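Local coordinates for protein AP endonuclease, family 2 (PDB 3NGF) that probably interconverts hydroxypyruvate and its isomer as a manganese-binding TIM-barrel enzyme of the hyi family, and may have endonuclease activity, at residues V163-A168 / I191-L196. Sequence-based numbering, arbitrary orientation.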
# COMPACT_ATOMS: atom_id res chain seq x y z
N VAL A 163 -4.99 2.14 12.91
CA VAL A 163 -6.15 1.44 12.32
C VAL A 163 -7.32 2.39 12.00
O VAL A 163 -8.44 1.92 11.69
CB VAL A 163 -6.61 0.26 13.24
CG1 VAL A 163 -5.49 -0.76 13.40
CG2 VAL A 163 -7.04 0.74 14.62
N HIS A 164 -7.11 3.71 12.09
CA HIS A 164 -8.16 4.68 11.75
C HIS A 164 -7.64 5.74 10.79
O HIS A 164 -6.51 6.26 10.96
CB HIS A 164 -8.75 5.33 13.00
CG HIS A 164 -9.54 4.38 13.84
ND1 HIS A 164 -10.82 3.99 13.51
CD2 HIS A 164 -9.24 3.75 15.00
CE1 HIS A 164 -11.27 3.14 14.41
NE2 HIS A 164 -10.33 2.98 15.33
N GLN A 165 -8.45 6.06 9.78
CA GLN A 165 -8.01 6.96 8.69
C GLN A 165 -7.73 8.41 9.10
O GLN A 165 -6.66 8.93 8.78
CB GLN A 165 -9.01 6.95 7.52
CG GLN A 165 -9.26 5.60 6.91
CD GLN A 165 -8.02 5.01 6.23
OE1 GLN A 165 -7.18 5.75 5.68
NE2 GLN A 165 -7.94 3.69 6.23
N LEU A 166 -8.68 9.08 9.75
CA LEU A 166 -8.46 10.48 10.10
C LEU A 166 -7.39 10.62 11.19
O LEU A 166 -6.69 11.64 11.27
CB LEU A 166 -9.78 11.16 10.50
CG LEU A 166 -10.84 11.28 9.41
CD1 LEU A 166 -12.04 12.03 9.98
CD2 LEU A 166 -10.31 12.01 8.20
N GLU A 167 -7.24 9.60 12.03
CA GLU A 167 -6.17 9.58 13.02
C GLU A 167 -4.82 9.58 12.28
O GLU A 167 -3.88 10.27 12.70
CB GLU A 167 -6.28 8.35 13.89
CG GLU A 167 -5.18 8.22 14.92
CD GLU A 167 -5.36 7.02 15.84
OE1 GLU A 167 -6.28 6.18 15.61
OE2 GLU A 167 -4.56 6.92 16.80
N ALA A 168 -4.74 8.82 11.19
CA ALA A 168 -3.51 8.77 10.39
C ALA A 168 -3.24 10.12 9.72
O ALA A 168 -2.09 10.57 9.65
CB ALA A 168 -3.56 7.64 9.33
N ILE A 191 -14.10 -1.47 7.27
CA ILE A 191 -14.16 -2.31 8.46
C ILE A 191 -14.05 -1.45 9.73
O ILE A 191 -14.78 -1.69 10.70
CB ILE A 191 -13.09 -3.45 8.43
CG1 ILE A 191 -13.45 -4.45 7.33
CG2 ILE A 191 -12.95 -4.17 9.76
CD1 ILE A 191 -12.32 -5.41 6.96
N MET A 192 -13.15 -0.47 9.73
CA MET A 192 -12.86 0.33 10.94
C MET A 192 -13.66 1.62 11.09
O MET A 192 -14.00 2.02 12.22
CB MET A 192 -11.37 0.67 10.98
CG MET A 192 -10.46 -0.54 11.09
SD MET A 192 -10.87 -1.62 12.46
CE MET A 192 -10.74 -0.50 13.88
N ASP A 193 -13.97 2.29 9.97
CA ASP A 193 -14.47 3.67 9.98
C ASP A 193 -15.84 3.86 9.32
O ASP A 193 -16.72 4.52 9.87
CB ASP A 193 -13.44 4.60 9.31
CG ASP A 193 -12.18 4.79 10.15
OD1 ASP A 193 -12.30 4.87 11.37
OD2 ASP A 193 -11.05 4.83 9.59
N GLY A 194 -16.01 3.30 8.13
CA GLY A 194 -17.21 3.51 7.34
C GLY A 194 -17.32 4.91 6.75
O GLY A 194 -16.33 5.63 6.63
N ASP A 195 -18.53 5.30 6.34
CA ASP A 195 -18.82 6.64 5.79
C ASP A 195 -17.81 7.03 4.70
O ASP A 195 -17.23 8.12 4.73
CB ASP A 195 -18.77 7.70 6.92
CG ASP A 195 -19.53 8.97 6.60
OD1 ASP A 195 -20.44 8.98 5.73
OD2 ASP A 195 -19.25 9.98 7.27
N LEU A 196 -17.64 6.14 3.73
CA LEU A 196 -16.49 6.23 2.83
C LEU A 196 -16.52 7.40 1.86
O LEU A 196 -15.47 7.98 1.58
CB LEU A 196 -16.30 4.93 2.06
CG LEU A 196 -16.11 3.65 2.87
CD1 LEU A 196 -15.91 2.47 1.91
CD2 LEU A 196 -14.97 3.71 3.89
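H164 and M192 bring the two backbones closest, their CA atoms 6.5 Å apart, where the N-terminus of helix 165-175 faces the C-terminal end of helix 186-192. D193, the first residue to leave that helix, spends both carboxylate oxygens across the gap. D193 OD1 accepts the ring N-H of H164, with H164 ND1 to D193 OD1 at 2.7 Å and the angle at hydrogen 176°; the oxygen lies within 2° of the imidazole plane. D193 OD2 takes the backbone N of Q165 at 2.9 Å, almost as straight. Both donors arrive on the syn sides, somewhat out of the carboxylate plane, and this two-point grip should restrain rotation of the group. The geometry is consistent with ND1 carrying the proton of this bond, and the carboxylate's position at a helix N-terminus would probably favour its negative charge.

Beside this polar pair, M192 folds back through bends at chi2 and chi3, which carries M192 CE to H164 CE1 at 3.7 Å and to V163 CG2 at 4.0 Å. M192 CG meanwhile rests against the carbonyl O of V163, 3.2 Å away. The CB and CG of Q165 pass alongside D193 OD2; its side chain also packs on V182 and L184 of strand 180-185 and on A189 of helix 186-192, about 9 Å from the manganese.

H164 occupies the N-cap position of helix 165-175, and its His-carboxylate hydrogen bond ties the start of that helix to the end of helix 186-192, neighbours in the outer helical layer of an eight-stranded parallel TIM barrel, of the xylose isomerase-like family.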